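Local coordinates for protein FucU (Bifidobacterium longum subsp. infantis, PDB 3MVK) that probably interconverts sugar anomers and ring forms, acting as an L-fucose mutarotase and D-ribose pyranase of the RbsD/FucU family, at residues T86-W89 with D90-G94; G31-A35 with E36-K40. One frame throughout, in Å; residues are numbered along the deposited sequence.

Contact 1 of 2, residues T86-W89 with D90-G94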
ATOM      1  N   THR G  86      11.109 -37.409 -21.261  1.00 16.81           N
ATOM      2  CA  THR G  86      10.121 -36.851 -20.326  1.00 16.82           C
ATOM      3  C   THR G  86       9.379 -37.934 -19.519  1.00 16.08           C
ATOM      4  O   THR G  86       8.151 -38.080 -19.626  1.00 16.04           O
ATOM      5  CB  THR G  86       9.086 -35.979 -21.074  1.00 16.28           C
ATOM      6  OG1 THR G  86       8.410 -36.776 -22.053  1.00 18.23           O
ATOM      7  CG2 THR G  86       9.753 -34.747 -21.752  1.00 16.29           C
ATOM      8  N   PRO G  87      10.112 -38.675 -18.675  1.00 16.57           N
ATOM      9  CA  PRO G  87       9.453 -39.716 -17.884  1.00 16.90           C
ATOM     10  C   PRO G  87       8.434 -39.159 -16.879  1.00 16.51           C
ATOM     11  O   PRO G  87       7.508 -39.866 -16.511  1.00 16.67           O
ATOM     12  CB  PRO G  87      10.617 -40.381 -17.149  1.00 16.41           C
ATOM     13  CG  PRO G  87      11.684 -39.344 -17.095  1.00 16.54           C
ATOM     14  CD  PRO G  87      11.566 -38.668 -18.429  1.00 17.34           C
ATOM     15  N   ILE G  88       8.571 -37.899 -16.487  1.00 16.41           N
ATOM     16  CA  ILE G  88       7.632 -37.346 -15.492  1.00 16.42           C
ATOM     17  C   ILE G  88       6.194 -37.297 -16.031  1.00 16.33           C
ATOM     18  O   ILE G  88       5.246 -37.305 -15.245  1.00 16.35           O
ATOM     19  CB  ILE G  88       8.061 -35.948 -14.989  1.00 15.67           C
ATOM     20  CG1 ILE G  88       7.428 -35.666 -13.602  1.00 16.68           C
ATOM     21  CG2 ILE G  88       7.677 -34.900 -16.002  1.00 17.85           C
ATOM     22  CD1 ILE G  88       8.045 -34.507 -12.845  1.00 19.01           C
ATOM     23  N   TRP G  89       6.025 -37.302 -17.352  1.00 16.23           N
ATOM     24  CA  TRP G  89       4.683 -37.333 -17.937  1.00 16.94           C
ATOM     25  C   TRP G  89       3.924 -38.577 -17.505  1.00 17.81           C
ATOM     26  O   TRP G  89       2.742 -38.514 -17.186  1.00 18.06           O
ATOM     27  CB  TRP G  89       4.734 -37.256 -19.457  1.00 16.95           C
ATOM     28  CG  TRP G  89       5.281 -35.954 -19.997  1.00 16.39           C
ATOM     29  CD1 TRP G  89       5.731 -34.866 -19.273  1.00 16.37           C
ATOM     30  CD2 TRP G  89       5.437 -35.609 -21.375  1.00 16.59           C
ATOM     31  NE1 TRP G  89       6.143 -33.874 -20.120  1.00 14.33           N
ATOM     32  CE2 TRP G  89       5.975 -34.296 -21.417  1.00 16.42           C
ATOM     33  CE3 TRP G  89       5.164 -36.278 -22.585  1.00 18.36           C
ATOM     34  CZ2 TRP G  89       6.261 -33.631 -22.622  1.00 16.81           C
ATOM     35  CZ3 TRP G  89       5.451 -35.618 -23.787  1.00 19.42           C
ATOM     36  CH2 TRP G  89       5.996 -34.303 -23.792  1.00 18.90           C
ATOM     37  N   ASP G  90       4.614 -39.720 -17.468  1.00 18.51           N
ATOM     38  CA  ASP G  90       3.965 -40.963 -17.038  1.00 19.35           C
ATOM     39  C   ASP G  90       3.795 -40.994 -15.524  1.00 18.66           C
ATOM     40  O   ASP G  90       2.829 -41.568 -15.030  1.00 19.12           O
ATOM     41  CB  ASP G  90       4.748 -42.194 -17.506  1.00 19.72           C
ATOM     42  CG  ASP G  90       4.570 -42.485 -18.997  1.00 23.07           C
ATOM     43  OD1 ASP G  90       3.705 -41.867 -19.683  1.00 26.54           O
ATOM     44  OD2 ASP G  90       5.308 -43.354 -19.496  1.00 24.59           O
ATOM     45  N   VAL G  91       4.714 -40.367 -14.792  1.00 17.99           N
ATOM     46  CA  VAL G  91       4.539 -40.218 -13.346  1.00 18.15           C
ATOM     47  C   VAL G  91       3.247 -39.431 -13.074  1.00 17.44           C
ATOM     48  O   VAL G  91       2.399 -39.842 -12.268  1.00 17.22           O
ATOM     49  CB  VAL G  91       5.740 -39.522 -12.700  1.00 17.97           C
ATOM     50  CG1 VAL G  91       5.467 -39.183 -11.230  1.00 19.38           C
ATOM     51  CG2 VAL G  91       6.994 -40.396 -12.834  1.00 19.20           C
ATOM     52  N   TYR G  92       3.083 -38.314 -13.784  1.00 17.01           N
ATOM     53  CA  TYR G  92       1.881 -37.501 -13.610  1.00 16.83           C
ATOM     54  C   TYR G  92       0.615 -38.298 -13.931  1.00 17.56           C
ATOM     55  O   TYR G  92      -0.379 -38.217 -13.210  1.00 17.88           O
ATOM     56  CB  TYR G  92       1.936 -36.258 -14.505  1.00 16.80           C
ATOM     57  CG  TYR G  92       2.910 -35.184 -14.062  1.00 16.39           C
ATOM     58  CD1 TYR G  92       3.388 -35.121 -12.737  1.00 18.23           C
ATOM     59  CD2 TYR G  92       3.317 -34.188 -14.959  1.00 17.28           C
ATOM     60  CE1 TYR G  92       4.259 -34.100 -12.332  1.00 17.93           C
ATOM     61  CE2 TYR G  92       4.177 -33.175 -14.560  1.00 17.99           C
ATOM     62  CZ  TYR G  92       4.647 -33.139 -13.250  1.00 17.33           C
ATOM     63  OH  TYR G  92       5.489 -32.115 -12.863  1.00 17.20           O
ATOM     64  N   ALA G  93       0.657 -39.073 -15.013  1.00 17.76           N
ATOM     65  CA  ALA G  93      -0.482 -39.925 -15.382  1.00 17.86           C
ATOM     66  C   ALA G  93      -0.867 -40.908 -14.269  1.00 18.22           C
ATOM     67  O   ALA G  93      -2.050 -41.091 -13.999  1.00 18.34           O
ATOM     68  CB  ALA G  93      -0.196 -40.665 -16.695  1.00 17.73           C
ATOM     69  N   GLY G  94       0.139 -41.528 -13.647  1.00 18.37           N
ATOM     70  CA  GLY G  94      -0.040 -42.483 -12.555  1.00 18.79           C
ATOM     71  C   GLY G  94      -0.665 -41.803 -11.358  1.00 19.31           C
ATOM     72  O   GLY G  94      -1.577 -42.346 -10.737  1.00 19.83           O
TER
HETATM   73  O   HOH W   1       6.704 -40.327 -19.594  1.00 29.72           O
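Tyr92 N donates to Ile88 O at 2.8 Å and Ala93 N to Trp89 O at 3.1 Å, two i-to-i+4 bonds with N-H...O angles of 165° and 157° that establish a helical turn. One step earlier the bonding is poorer: Pro87 O receives only weak bonds from the N-H groups of Asp90 and Val91, and a water joins Thr86 O to Asp90 N, weakly on the amide side. Ile88 and Tyr92 carry the side-chain contact. A chi1 of -157° turns Ile88 CG1 away from the backbone N and brings this branch over one face of the phenol ring in a CH-pi contact, 4.0 Å from the centroid and displaced toward the rim. Ile88 CD1 lies 3.7 Å from Tyr92 CZ. Ile88 O sits over a ring face as well, 3.4 Å from Tyr92 CG. A hydrogen bond from the phenol hydroxyl to Ala135 O fixes the far end of the ring. The indole of Trp89 has Thr86 OG1 3.2 Å above its plane, over its centre, while its NE1 is hydrogen-bonded to Tyr134 O. Trp89 and Tyr92 both pack on Leu75. This is the N-terminal part of helix 88-97, the crossover helix of a beta-alpha-beta unit between strands 73-76 and 107-110.

Contact 2 of 2, residues G31-A35 with E36-K40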
ATOM      1  N   GLY G  31      11.295 -26.201 -12.537  1.00 14.18           N
ATOM      2  CA  GLY G  31      12.378 -25.339 -12.076  1.00 15.57           C
ATOM      3  C   GLY G  31      12.853 -24.342 -13.124  1.00 16.38           C
ATOM      4  O   GLY G  31      13.372 -23.268 -12.787  1.00 18.09           O
ATOM      5  N   ASN G  32      12.662 -24.690 -14.390  1.00 16.18           N
ATOM      6  CA  ASN G  32      13.087 -23.819 -15.471  1.00 16.72           C
ATOM      7  C   ASN G  32      12.036 -22.814 -15.919  1.00 15.74           C
ATOM      8  O   ASN G  32      12.305 -21.957 -16.729  1.00 17.27           O
ATOM      9  CB  ASN G  32      13.523 -24.655 -16.669  1.00 15.44           C
ATOM     10  CG  ASN G  32      14.943 -25.136 -16.535  1.00 17.98           C
ATOM     11  OD1 ASN G  32      15.193 -26.316 -16.293  1.00 22.06           O
ATOM     12  ND2 ASN G  32      15.881 -24.221 -16.651  1.00 16.03           N
ATOM     13  N   PHE G  33      10.815 -22.949 -15.410  1.00 15.87           N
ATOM     14  CA  PHE G  33       9.713 -22.131 -15.875  1.00 14.53           C
ATOM     15  C   PHE G  33       9.853 -20.710 -15.343  1.00 14.83           C
ATOM     16  O   PHE G  33      10.292 -20.501 -14.217  1.00 13.95           O
ATOM     17  CB  PHE G  33       8.419 -22.742 -15.350  1.00 13.78           C
ATOM     18  CG  PHE G  33       7.166 -22.204 -15.979  1.00 13.72           C
ATOM     19  CD1 PHE G  33       6.744 -22.675 -17.216  1.00 13.61           C
ATOM     20  CD2 PHE G  33       6.371 -21.256 -15.300  1.00 12.97           C
ATOM     21  CE1 PHE G  33       5.540 -22.224 -17.798  1.00 13.42           C
ATOM     22  CE2 PHE G  33       5.168 -20.801 -15.874  1.00 13.17           C
ATOM     23  CZ  PHE G  33       4.761 -21.285 -17.105  1.00 12.66           C
ATOM     24  N   PRO G  34       9.448 -19.725 -16.150  1.00 15.55           N
ATOM     25  CA  PRO G  34       9.456 -18.322 -15.711  1.00 15.01           C
ATOM     26  C   PRO G  34       8.239 -18.045 -14.819  1.00 15.07           C
ATOM     27  O   PRO G  34       7.293 -17.369 -15.233  1.00 14.95           O
ATOM     28  CB  PRO G  34       9.402 -17.545 -17.035  1.00 15.93           C
ATOM     29  CG  PRO G  34       8.739 -18.480 -17.998  1.00 15.04           C
ATOM     30  CD  PRO G  34       9.133 -19.873 -17.587  1.00 15.90           C
ATOM     31  N   ALA G  35       8.281 -18.557 -13.577  1.00 14.60           N
ATOM     32  CA  ALA G  35       7.064 -18.597 -12.749  1.00 15.06           C
ATOM     33  C   ALA G  35       6.629 -17.188 -12.321  1.00 14.76           C
ATOM     34  O   ALA G  35       5.426 -16.877 -12.286  1.00 14.18           O
ATOM     35  CB  ALA G  35       7.288 -19.462 -11.524  1.00 14.25           C
ATOM     36  N   GLU G  36       7.604 -16.343 -11.992  1.00 14.66           N
ATOM     37  CA  GLU G  36       7.315 -15.005 -11.466  1.00 14.92           C
ATOM     38  C   GLU G  36       6.787 -14.080 -12.554  1.00 16.24           C
ATOM     39  O   GLU G  36       5.873 -13.287 -12.310  1.00 15.78           O
ATOM     40  CB  GLU G  36       8.525 -14.395 -10.758  1.00 15.64           C
ATOM     41  CG  GLU G  36       8.956 -15.116  -9.484  1.00 15.21           C
ATOM     42  CD  GLU G  36       7.992 -14.942  -8.306  1.00 17.95           C
ATOM     43  OE1 GLU G  36       7.065 -14.098  -8.382  1.00 20.15           O
ATOM     44  OE2 GLU G  36       8.142 -15.685  -7.301  1.00 18.27           O
ATOM     45  N   SER G  37       7.355 -14.164 -13.756  1.00 15.87           N
ATOM     46  CA  SER G  37       6.872 -13.304 -14.836  1.00 15.56           C
ATOM     47  C   SER G  37       5.511 -13.767 -15.387  1.00 15.77           C
ATOM     48  O   SER G  37       4.567 -12.963 -15.553  1.00 14.52           O
ATOM     49  CB  SER G  37       7.934 -13.188 -15.941  1.00 16.09           C
ATOM     50  OG  SER G  37       8.213 -14.441 -16.550  1.00 16.08           O
ATOM     51  N   ILE G  38       5.399 -15.062 -15.664  1.00 14.87           N
ATOM     52  CA  ILE G  38       4.134 -15.629 -16.106  1.00 15.43           C
ATOM     53  C   ILE G  38       3.058 -15.375 -15.056  1.00 15.80           C
ATOM     54  O   ILE G  38       1.923 -15.082 -15.399  1.00 15.61           O
ATOM     55  CB  ILE G  38       4.266 -17.151 -16.379  1.00 15.34           C
ATOM     56  CG1 ILE G  38       5.135 -17.403 -17.615  1.00 17.50           C
ATOM     57  CG2 ILE G  38       2.857 -17.812 -16.570  1.00 16.09           C
ATOM     58  CD1 ILE G  38       4.546 -16.864 -18.943  1.00 18.86           C
ATOM     59  N   GLY G  39       3.445 -15.463 -13.789  1.00 15.94           N
ATOM     60  CA  GLY G  39       2.482 -15.352 -12.691  1.00 17.23           C
ATOM     61  C   GLY G  39       2.310 -13.932 -12.191  1.00 17.37           C
ATOM     62  O   GLY G  39       1.825 -13.739 -11.086  1.00 17.53           O
ATOM     63  N   LYS G  40       2.692 -12.947 -13.005  1.00 18.47           N
ATOM     64  CA  LYS G  40       2.708 -11.534 -12.558  1.00 19.77           C
ATOM     65  C   LYS G  40       1.348 -11.074 -12.024  1.00 20.66           C
ATOM     66  O   LYS G  40       1.294 -10.340 -11.037  1.00 21.59           O
ATOM     67  CB  LYS G  40       3.218 -10.598 -13.664  1.00 20.40           C
TER
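Ile38 meets both Phe33 and Pro34, and its position is set by the bond from Ile38 N to Pro34 O, 3.0 Å long with an N-H...O angle of 159°. Ile38 CB lies 3.8 Å from Phe33 CE2, approaching the ring obliquely, and the two side chains cross at about a right angle. With CG1 beside the backbone N (chi1 -69°), Ile38 runs alongside the proline ring, its CG1 3.8 Å from Pro34 CG, while CG1 and CG2 both reach Phe33 CE2 and CZ. Pro34 CD lies 3.4 Å above one face of that phenyl ring, toward the rim. Without the ring, as with an alanine here, Ile38 would probably face a gap and Pro34 CD would lose the surface it lies against. The next turn closes through Gly39 N and Ala35 O at 2.9 Å, a more bent bond whose donor stands 38° out of the carbonyl plane.

Farther out, Phe115 backs Phe33, Tyr116 touches both Pro34 and Ile38, and Ala35 packs on Val125 and Ala127 of strand 124-128. Glu36 forms a salt bridge to Arg46, whereas Ser37 OG is hydrogen-bonded to Asp24 OD1 of the second subunit, putting this turn at a subunit interface. An inverse gamma turn is centred on Pro34, closed by a weak bond from Ala35 N to Phe33 O; the same residue is the N-cap of the short helix 35-38, which follows strand 25-29 in the RbsD/FucU fold.

Contact 2 comes first along the chain, in the loop after strand 25-29 and in helix 35-38; contact 1 follows at the start of helix 88-97. Their centres are about 22 Å apart and their nearest atoms about 8 Å, so they do not touch. Both adjoin the same mixed six-stranded sheet at different strands: contact 2 packs on strand 124-128, contact 1 on strand 73-76. Residues 134-136 lie near both: the carbonyls of Tyr134 and Ala135 accept hydrogen bonds from contact 1, and Asn136 touches Phe33. Contact 2 is buried and belongs to a subunit interface of the ten-chain assembly, whereas contact 1 belongs to a crossover helix on the chain surface and meets no other chain there.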